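Local coordinates for protein HpcH/HpaI aldolase (Desulfitobacterium hafniense, PDB 3QZ6) that belongs to the HpcH/HpaI aldolase/citrate lyase family and folds as a closed eight-stranded TIM barrel, at residues F5-L10 against G167-I172; K154-I159 against Y194-K199; K199-A204 against V209-F214. All coordinates share one frame; numbering follows the deposited sequence.

Contact 1: residues F5-L10 against G167-I172; sequences FLKKKL and GVDAVI
K7 reaches D169 through a chain folded twice. Its CG lies beside the backbone N and opposite the carbonyl carbon (chi1 -66°), and further bends follow at chi2 (-113°) and chi3. Although K7's CB does not start out toward D169, the bends carry NZ to the carboxylate. D169 sets its own CG in the same way, opposite the carbonyl carbon, but its CB already points toward the helix. The CA atoms of K7 and D169 are 8.7 Å apart, a span covered mainly by the reach of the lysine, and the two side chains cross at about a right angle. The evidence for the salt bridge is one close pair: K7 NZ donates a hydrogen bond to D169 OD1 over 2.7 Å. K7 NZ is 3.8 Å from D169 OD2, so one oxygen is gripped and the ammonium does not straddle both. The donor stands above the carboxylate, 51° out of its plane. The lysine chain also packs against this group, with K7 CD 3.8 Å from D169 CG. The two segments bury 107 Å² between them, most of it on K7 and D169. In the fold, helix 6-11 lies at the N-terminal end of the TIM barrel, and D169 comes just before strand 170-173 starts. The bridge therefore ties the first helix to the foot of a strand on the rim of the barrel floor. Deeper in, L6 and L10 rest on F145, at the start of the neighbouring strand, and on V16 of the first strand. The second carboxylate oxygen has a separate task: D169 OD2 accepts a hydrogen bond from the backbone N of I146, which would limit rotation of the carboxylate and position it for the lysine.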
loop_
_atom_site.group_PDB
_atom_site.type_symbol
_atom_site.label_atom_id
_atom_site.label_comp_id
_atom_site.label_asym_id
_atom_site.label_seq_id
_atom_site.Cartn_x
_atom_site.Cartn_y
_atom_site.Cartn_z
ATOM N N PHE A 5 2.639 -14.780 -19.344
ATOM C CA PHE A 5 3.832 -15.207 -18.612
ATOM C C PHE A 5 3.641 -16.401 -17.668
ATOM O O PHE A 5 4.589 -17.132 -17.407
ATOM C CB PHE A 5 4.415 -14.028 -17.822
ATOM C CG PHE A 5 4.446 -12.727 -18.597
ATOM C CD1 PHE A 5 5.308 -12.560 -19.669
ATOM C CD2 PHE A 5 3.620 -11.674 -18.242
ATOM C CE1 PHE A 5 5.341 -11.372 -20.378
ATOM C CE2 PHE A 5 3.645 -10.473 -18.950
ATOM C CZ PHE A 5 4.509 -10.329 -20.022
ATOM N N LEU A 6 2.431 -16.598 -17.153
ATOM C CA LEU A 6 2.243 -17.541 -16.051
ATOM C C LEU A 6 2.346 -19.018 -16.433
ATOM O O LEU A 6 3.139 -19.760 -15.839
ATOM C CB LEU A 6 0.921 -17.270 -15.320
ATOM C CG LEU A 6 0.734 -18.077 -14.031
ATOM C CD1 LEU A 6 1.867 -17.793 -13.056
ATOM C CD2 LEU A 6 -0.614 -17.776 -13.378
ATOM N N LYS A 7 1.544 -19.460 -17.401
ATOM C CA LYS A 7 1.532 -20.889 -17.747
ATOM C C LYS A 7 2.869 -21.349 -18.316
ATOM O O LYS A 7 3.260 -22.503 -18.155
ATOM C CB LYS A 7 0.407 -21.226 -18.725
ATOM C CG LYS A 7 -0.976 -21.053 -18.140
ATOM C CD LYS A 7 -1.701 -22.367 -17.993
ATOM C CE LYS A 7 -1.720 -23.135 -19.293
ATOM N NZ LYS A 7 -2.822 -24.129 -19.328
ATOM N N LYS A 8 3.568 -20.437 -18.983
ATOM C CA LYS A 8 4.888 -20.735 -19.522
ATOM C C LYS A 8 5.833 -21.151 -18.390
ATOM O O LYS A 8 6.552 -22.141 -18.495
ATOM C CB LYS A 8 5.421 -19.504 -20.253
ATOM C CG LYS A 8 6.509 -19.767 -21.264
ATOM C CD LYS A 8 6.754 -18.513 -22.101
ATOM C CE LYS A 8 8.014 -18.627 -22.956
ATOM N NZ LYS A 8 8.312 -17.355 -23.683
ATOM N N LYS A 9 5.821 -20.400 -17.298
ATOM C CA LYS A 9 6.620 -20.742 -16.127
ATOM C C LYS A 9 6.202 -22.069 -15.502
ATOM O O LYS A 9 7.043 -22.904 -15.178
ATOM C CB LYS A 9 6.513 -19.634 -15.082
ATOM C CG LYS A 9 7.091 -18.312 -15.553
ATOM C CD LYS A 9 6.796 -17.190 -14.564
ATOM C CE LYS A 9 7.548 -15.924 -14.955
ATOM N NZ LYS A 9 7.118 -14.768 -14.131
ATOM N N LEU A 10 4.898 -22.259 -15.328
ATOM C CA LEU A 10 4.386 -23.456 -14.684
ATOM C C LEU A 10 4.729 -24.663 -15.531
ATOM O O LEU A 10 5.114 -25.716 -15.018
ATOM C CB LEU A 10 2.869 -23.373 -14.518
ATOM C CG LEU A 10 2.366 -22.345 -13.509
ATOM C CD1 LEU A 10 0.847 -22.273 -13.539
ATOM C CD2 LEU A 10 2.873 -22.694 -12.119
ATOM N N GLY A 167 -9.329 -28.167 -18.895
ATOM C CA GLY A 167 -9.145 -26.729 -18.823
ATOM C C GLY A 167 -8.855 -26.233 -17.418
ATOM O O GLY A 167 -8.539 -25.067 -17.229
ATOM N N VAL A 168 -8.959 -27.105 -16.420
ATOM C CA VAL A 168 -8.621 -26.688 -15.060
ATOM C C VAL A 168 -7.118 -26.792 -14.869
ATOM O O VAL A 168 -6.555 -27.879 -14.931
ATOM C CB VAL A 168 -9.319 -27.541 -13.996
ATOM C CG1 VAL A 168 -8.880 -27.099 -12.599
ATOM C CG2 VAL A 168 -10.830 -27.447 -14.147
ATOM N N ASP A 169 -6.462 -25.665 -14.621
ATOM C CA ASP A 169 -5.001 -25.653 -14.577
ATOM C C ASP A 169 -4.436 -25.952 -13.195
ATOM O O ASP A 169 -3.388 -26.585 -13.069
ATOM C CB ASP A 169 -4.473 -24.301 -15.071
ATOM C CG ASP A 169 -4.809 -24.057 -16.531
ATOM O OD1 ASP A 169 -4.441 -24.912 -17.361
ATOM O OD2 ASP A 169 -5.469 -23.042 -16.844
ATOM N N ALA A 170 -5.129 -25.507 -12.153
ATOM C CA ALA A 170 -4.543 -25.564 -10.825
ATOM C C ALA A 170 -5.619 -25.570 -9.751
ATOM O O ALA A 170 -6.776 -25.232 -10.019
ATOM C CB ALA A 170 -3.608 -24.372 -10.630
ATOM N N VAL A 171 -5.237 -25.951 -8.536
ATOM C CA VAL A 171 -6.173 -25.929 -7.419
ATOM C C VAL A 171 -5.521 -25.253 -6.213
ATOM O O VAL A 171 -4.308 -25.349 -6.013
ATOM C CB VAL A 171 -6.655 -27.360 -7.057
ATOM C CG1 VAL A 171 -5.504 -28.194 -6.516
ATOM C CG2 VAL A 171 -7.793 -27.302 -6.053
ATOM N N ILE A 172 -6.328 -24.551 -5.425
ATOM C CA ILE A 172 -5.832 -23.866 -4.242
ATOM C C ILE A 172 -6.931 -23.886 -3.172
ATOM O O ILE A 172 -8.022 -24.401 -3.415
ATOM C CB ILE A 172 -5.332 -22.428 -4.591
ATOM C CG1 ILE A 172 -4.420 -21.882 -3.499
ATOM C CG2 ILE A 172 -6.487 -21.478 -4.857
ATOM C CD1 ILE A 172 -3.604 -20.667 -3.955
#

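Contact 2: residues K154-I159 against Y194-K199; sequences KAVEDI and YECYEK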
loop_
_atom_site.group_PDB
_atom_site.type_symbol
_atom_site.label_atom_id
_atom_site.label_comp_id
_atom_site.label_asym_id
_atom_site.label_seq_id
_atom_site.Cartn_x
_atom_site.Cartn_y
_atom_site.Cartn_z
ATOM N N LYS A 154 -17.592 -30.574 1.116
ATOM C CA LYS A 154 -18.257 -31.268 0.019
ATOM C C LYS A 154 -17.404 -31.251 -1.253
ATOM O O LYS A 154 -17.374 -32.227 -2.014
ATOM C CB LYS A 154 -19.626 -30.629 -0.227
ATOM C CG LYS A 154 -20.236 -30.867 -1.594
ATOM C CD LYS A 154 -21.331 -29.833 -1.849
ATOM C CE LYS A 154 -22.096 -30.092 -3.141
ATOM N NZ LYS A 154 -23.189 -29.089 -3.339
ATOM N N ALA A 155 -16.707 -30.144 -1.483
ATOM C CA ALA A 155 -15.832 -30.039 -2.646
ATOM C C ALA A 155 -14.645 -30.979 -2.489
ATOM O O ALA A 155 -14.216 -31.628 -3.445
ATOM C CB ALA A 155 -15.354 -28.590 -2.843
ATOM N N VAL A 156 -14.111 -31.051 -1.276
ATOM C CA VAL A 156 -13.022 -31.979 -0.995
ATOM C C VAL A 156 -13.449 -33.421 -1.286
ATOM O O VAL A 156 -12.712 -34.192 -1.909
ATOM C CB VAL A 156 -12.559 -31.854 0.461
ATOM C CG1 VAL A 156 -11.524 -32.916 0.784
ATOM C CG2 VAL A 156 -11.991 -30.464 0.701
ATOM N N GLU A 157 -14.650 -33.778 -0.847
ATOM C CA GLU A 157 -15.176 -35.119 -1.086
ATOM C C GLU A 157 -15.367 -35.396 -2.575
ATOM O O GLU A 157 -15.214 -36.526 -3.028
ATOM C CB GLU A 157 -16.506 -35.302 -0.358
ATOM C CG GLU A 157 -16.398 -35.293 1.153
ATOM C CD GLU A 157 -17.763 -35.260 1.827
ATOM O OE1 GLU A 157 -17.814 -35.329 3.076
ATOM O OE2 GLU A 157 -18.784 -35.161 1.105
ATOM N N ASP A 158 -15.699 -34.358 -3.337
ATOM C CA ASP A 158 -15.984 -34.528 -4.756
ATOM C C ASP A 158 -14.837 -34.017 -5.623
ATOM O O ASP A 158 -15.025 -33.698 -6.801
ATOM C CB ASP A 158 -17.282 -33.802 -5.117
ATOM C CG ASP A 158 -17.830 -34.228 -6.460
ATOM O OD1 ASP A 158 -17.559 -35.378 -6.874
ATOM O OD2 ASP A 158 -18.532 -33.418 -7.102
ATOM N N ILE A 159 -13.642 -33.967 -5.046
ATOM C CA ILE A 159 -12.532 -33.257 -5.674
ATOM C C ILE A 159 -12.093 -33.845 -7.023
ATOM O O ILE A 159 -11.737 -33.110 -7.935
ATOM C CB ILE A 159 -11.320 -33.114 -4.708
ATOM C CG1 ILE A 159 -10.268 -32.172 -5.303
ATOM C CG2 ILE A 159 -10.737 -34.484 -4.354
ATOM C CD1 ILE A 159 -10.783 -30.739 -5.492
ATOM N N TYR A 194 -5.443 -29.488 7.318
ATOM C CA TYR A 194 -4.370 -30.135 6.570
ATOM C C TYR A 194 -4.769 -31.491 5.959
ATOM O O TYR A 194 -4.310 -31.844 4.875
ATOM C CB TYR A 194 -3.098 -30.241 7.427
ATOM C CG TYR A 194 -2.334 -28.941 7.443
ATOM C CD1 TYR A 194 -2.586 -27.979 8.410
ATOM C CD2 TYR A 194 -1.398 -28.651 6.461
ATOM C CE1 TYR A 194 -1.908 -26.778 8.412
ATOM C CE2 TYR A 194 -0.717 -27.451 6.456
ATOM C CZ TYR A 194 -0.975 -26.520 7.435
ATOM O OH TYR A 194 -0.303 -25.320 7.439
ATOM N N GLU A 195 -5.639 -32.233 6.635
ATOM C CA GLU A 195 -6.181 -33.468 6.061
ATOM C C GLU A 195 -6.881 -33.176 4.742
ATOM O O GLU A 195 -6.689 -33.891 3.759
ATOM C CB GLU A 195 -7.181 -34.123 7.011
ATOM C CG GLU A 195 -6.570 -34.793 8.226
ATOM C CD GLU A 195 -7.628 -35.385 9.146
ATOM O OE1 GLU A 195 -8.684 -35.827 8.635
ATOM O OE2 GLU A 195 -7.406 -35.395 10.378
ATOM N N CYS A 196 -7.707 -32.129 4.725
ATOM C CA CYS A 196 -8.366 -31.709 3.492
ATOM C C CYS A 196 -7.339 -31.372 2.410
ATOM O O CYS A 196 -7.459 -31.807 1.263
ATOM C CB CYS A 196 -9.278 -30.495 3.738
ATOM S SG CYS A 196 -10.740 -30.832 4.754
ATOM N N TYR A 197 -6.332 -30.587 2.770
ATOM C CA TYR A 197 -5.308 -30.208 1.798
ATOM C C TYR A 197 -4.709 -31.453 1.162
ATOM O O TYR A 197 -4.556 -31.529 -0.058
ATOM C CB TYR A 197 -4.188 -29.408 2.463
ATOM C CG TYR A 197 -4.591 -28.059 3.012
ATOM C CD1 TYR A 197 -5.767 -27.433 2.609
ATOM C CD2 TYR A 197 -3.780 -27.406 3.932
ATOM C CE1 TYR A 197 -6.119 -26.184 3.118
ATOM C CE2 TYR A 197 -4.120 -26.168 4.438
ATOM C CZ TYR A 197 -5.283 -25.561 4.026
ATOM O OH TYR A 197 -5.599 -24.331 4.555
ATOM N N GLU A 198 -4.359 -32.425 2.003
ATOM C CA GLU A 198 -3.722 -33.651 1.532
ATOM C C GLU A 198 -4.615 -34.391 0.548
ATOM O O GLU A 198 -4.144 -34.865 -0.489
ATOM C CB GLU A 198 -3.363 -34.574 2.706
ATOM C CG GLU A 198 -2.320 -34.021 3.676
ATOM C CD GLU A 198 -0.891 -34.164 3.166
ATOM O OE1 GLU A 198 -0.701 -34.318 1.939
ATOM O OE2 GLU A 198 0.045 -34.125 3.999
ATOM N N LYS A 199 -5.897 -34.506 0.887
ATOM C CA LYS A 199 -6.848 -35.194 0.018
ATOM C C LYS A 199 -6.914 -34.504 -1.330
ATOM O O LYS A 199 -6.936 -35.153 -2.370
ATOM C CB LYS A 199 -8.245 -35.238 0.637
ATOM C CG LYS A 199 -8.425 -36.292 1.712
ATOM C CD LYS A 199 -9.820 -36.231 2.317
ATOM C CE LYS A 199 -9.969 -37.242 3.445
ATOM N NZ LYS A 199 -11.252 -37.073 4.169
#
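Where V156 packs on C196 and K199, the polar bonds run within the helices and none crosses the gap. The shortest backbone bond inside either segment, E198 N to Y194 O at 2.9 Å, belongs to the helix that carries C196 and K199 and holds its turns in place. On the other side V156 O accepts I159 N over 3.3 Å, spanning the break in helical geometry at D158. The interface itself is made of carbon contacts. V156 points toward helix 191-207 and divides its two methyls between two residues one helical turn apart. CG2, set beside the backbone N, touches C196 CB at 4.1 Å, and CG1, opposite that N (chi1 174°), meets K199 CB at 4.0 Å. The lysine crosses the valine at about a right angle, and because its chain is extended beyond CG, K199 CD also lies 4.0 Å from V156 CG1. The aliphatic part of K199 thus covers the outer border of the contact, while its ammonium belongs to the exposed surface. E157 carries the opposite charge nearby, but K199 NZ and E157 OE1 are 6.9 Å apart and form no salt bridge; any attraction would be weak and long-range. I159 adds a looser touch, its CG2 lying 4.3 Å from K199 O. On the side facing the barrel sheet, V156 and I159 both continue onto V200 and onto I150 of strand 145-150. This is the packing of neighbouring helices in the outer layer of a TIM barrel, each following its own strand and closing over the sheet between them.

Contact 3: residues K199-A204 against V209-F214; sequences KVYRAA and VVKGFF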
loop_
_atom_site.group_PDB
_atom_site.type_symbol
_atom_site.label_atom_id
_atom_site.label_comp_id
_atom_site.label_asym_id
_atom_site.label_seq_id
_atom_site.Cartn_x
_atom_site.Cartn_y
_atom_site.Cartn_z
ATOM N N LYS A 199 -5.897 -34.506 0.887
ATOM C CA LYS A 199 -6.848 -35.194 0.018
ATOM C C LYS A 199 -6.914 -34.504 -1.330
ATOM O O LYS A 199 -6.936 -35.153 -2.370
ATOM C CB LYS A 199 -8.245 -35.238 0.637
ATOM C CG LYS A 199 -8.425 -36.292 1.712
ATOM C CD LYS A 199 -9.820 -36.231 2.317
ATOM C CE LYS A 199 -9.969 -37.242 3.445
ATOM N NZ LYS A 199 -11.252 -37.073 4.169
ATOM N N VAL A 200 -6.945 -33.179 -1.318
ATOM C CA VAL A 200 -7.034 -32.445 -2.570
ATOM C C VAL A 200 -5.752 -32.588 -3.387
ATOM O O VAL A 200 -5.796 -32.757 -4.605
ATOM C CB VAL A 200 -7.352 -30.953 -2.334
ATOM C CG1 VAL A 200 -7.220 -30.173 -3.655
ATOM C CG2 VAL A 200 -8.749 -30.816 -1.738
ATOM N N TYR A 201 -4.607 -32.524 -2.721
ATOM C CA TYR A 201 -3.335 -32.676 -3.423
ATOM C C TYR A 201 -3.217 -34.057 -4.103
ATOM O O TYR A 201 -2.732 -34.173 -5.231
ATOM C CB TYR A 201 -2.162 -32.437 -2.469
ATOM C CG TYR A 201 -1.782 -30.972 -2.298
ATOM C CD1 TYR A 201 -2.552 -29.954 -2.845
ATOM C CD2 TYR A 201 -0.635 -30.619 -1.604
ATOM C CE1 TYR A 201 -2.188 -28.612 -2.693
ATOM C CE2 TYR A 201 -0.266 -29.294 -1.437
ATOM C CZ TYR A 201 -1.045 -28.295 -1.981
ATOM O OH TYR A 201 -0.649 -26.987 -1.815
ATOM N N ARG A 202 -3.672 -35.103 -3.427
ATOM C CA ARG A 202 -3.651 -36.432 -4.047
ATOM C C ARG A 202 -4.510 -36.472 -5.309
ATOM O O ARG A 202 -4.122 -37.069 -6.313
ATOM C CB ARG A 202 -4.104 -37.503 -3.061
ATOM C CG ARG A 202 -3.070 -37.823 -2.003
ATOM C CD ARG A 202 -3.581 -38.897 -1.066
ATOM N NE ARG A 202 -3.418 -38.497 0.321
ATOM C CZ ARG A 202 -4.415 -38.439 1.191
ATOM N NH1 ARG A 202 -5.630 -38.776 0.807
ATOM N NH2 ARG A 202 -4.192 -38.053 2.441
ATOM N N ALA A 203 -5.672 -35.824 -5.268
ATOM C CA ALA A 203 -6.520 -35.757 -6.454
ATOM C C ALA A 203 -5.867 -34.932 -7.559
ATOM O O ALA A 203 -5.943 -35.280 -8.741
ATOM C CB ALA A 203 -7.904 -35.202 -6.106
ATOM N N ALA A 204 -5.228 -33.829 -7.182
ATOM C CA ALA A 204 -4.528 -33.011 -8.162
ATOM C C ALA A 204 -3.461 -33.847 -8.883
ATOM O O ALA A 204 -3.305 -33.767 -10.106
ATOM C CB ALA A 204 -3.898 -31.786 -7.484
ATOM N N VAL A 209 -3.109 -31.848 -12.275
ATOM C CA VAL A 209 -3.448 -30.449 -12.010
ATOM C C VAL A 209 -2.398 -29.801 -11.094
ATOM O O VAL A 209 -1.922 -30.420 -10.149
ATOM C CB VAL A 209 -4.864 -30.359 -11.385
ATOM C CG1 VAL A 209 -5.132 -28.987 -10.777
ATOM C CG2 VAL A 209 -5.930 -30.716 -12.428
ATOM N N VAL A 210 -2.030 -28.554 -11.376
ATOM C CA VAL A 210 -1.029 -27.870 -10.568
ATOM C C VAL A 210 -1.534 -27.632 -9.144
ATOM O O VAL A 210 -2.694 -27.293 -8.925
ATOM C CB VAL A 210 -0.594 -26.532 -11.212
ATOM C CG1 VAL A 210 0.239 -25.706 -10.241
ATOM C CG2 VAL A 210 0.175 -26.784 -12.494
ATOM N N LYS A 211 -0.649 -27.813 -8.177
ATOM C CA LYS A 211 -0.998 -27.616 -6.782
ATOM C C LYS A 211 -0.632 -26.201 -6.324
ATOM O O LYS A 211 0.462 -25.715 -6.600
ATOM C CB LYS A 211 -0.310 -28.685 -5.925
ATOM C CG LYS A 211 -0.917 -30.079 -6.133
ATOM C CD LYS A 211 -0.119 -31.190 -5.456
ATOM C CE LYS A 211 1.277 -31.311 -6.047
ATOM N NZ LYS A 211 1.839 -32.674 -5.797
ATOM N N GLY A 212 -1.569 -25.536 -5.654
ATOM C CA GLY A 212 -1.339 -24.188 -5.156
ATOM C C GLY A 212 -1.521 -24.174 -3.653
ATOM O O GLY A 212 -2.045 -25.130 -3.082
ATOM N N PHE A 213 -1.059 -23.116 -2.998
ATOM C CA PHE A 213 -1.246 -22.997 -1.556
ATOM C C PHE A 213 -1.245 -21.537 -1.138
ATOM O O PHE A 213 -0.420 -20.755 -1.603
ATOM C CB PHE A 213 -0.143 -23.737 -0.806
ATOM C CG PHE A 213 -0.423 -23.916 0.666
ATOM C CD1 PHE A 213 -1.184 -24.986 1.111
ATOM C CD2 PHE A 213 0.085 -23.025 1.599
ATOM C CE1 PHE A 213 -1.443 -25.164 2.469
ATOM C CE2 PHE A 213 -0.170 -23.194 2.960
ATOM C CZ PHE A 213 -0.933 -24.272 3.393
ATOM N N PHE A 214 -2.169 -21.180 -0.257
ATOM C CA PHE A 214 -2.207 -19.838 0.300
ATOM C C PHE A 214 -1.843 -19.823 1.767
ATOM O O PHE A 214 -2.423 -20.561 2.564
ATOM C CB PHE A 214 -3.596 -19.224 0.162
ATOM C CG PHE A 214 -3.731 -17.891 0.855
ATOM C CD1 PHE A 214 -3.088 -16.766 0.352
ATOM C CD2 PHE A 214 -4.480 -17.767 2.019
ATOM C CE1 PHE A 214 -3.213 -15.523 0.990
ATOM C CE2 PHE A 214 -4.602 -16.538 2.663
ATOM C CZ PHE A 214 -3.968 -15.409 2.142
#
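Y201 and K211 are crossed at a slant, with the lysine chain laid over one face of the phenol ring. Setting CG opposite its carbonyl carbon (chi1 -85°) turns Y201 this way. K211 CD sits 3.9 Å from the Y201 ring centroid and 24° off the ring normal, which qualifies as a CH-pi contact, displaced toward the rim nearest Y201 CG. At the edge of the same ring, in its plane, lies G212 O. Y201 OH donates to G212 O over 2.6 Å, yet it approaches from above the carbonyl plane, 56° out of it. F213 stands at about a right angle to the tyrosine, its CB 3.4 Å from Y201 OH. These contacts join the helix and the following strand of a beta-alpha-beta unit of the TIM barrel: the segments run nearly antiparallel, their axes 8.5 Å apart. Nearer the turn, A204 CB points at the strand and meets K211 CG at 3.7 Å, and K211 CG also touches the tyrosine ring. The K211 ammonium goes further, to a salt bridge with D205 and a hydrogen bond to R228 O. Beside the turn itself, V209 N donates an almost straight bond to A204 O, 2.9 Å long.

How the contacts relate
Contact 1 spans the chain most widely, joining the N-terminal helix to the residue just before strand 170-173. Contact 3 starts at the K199 that ends contact 2, whose first segment lies between those of contact 1. Contacts 2 and 3 share helix 191-207, with centres 9 Å apart: one packs that helix against its neighbour, the other against strand 210-215. The centres of contacts 1 and 3 are 12 Å apart, linked through adjacent strands by probable backbone hydrogen bonds between D169 or V171 and V210. Contacts 1 and 2, with centres 20 Å and nearest atoms about 5 Å apart, do not touch. Together they run from barrel floor through sheet to outer helical layer.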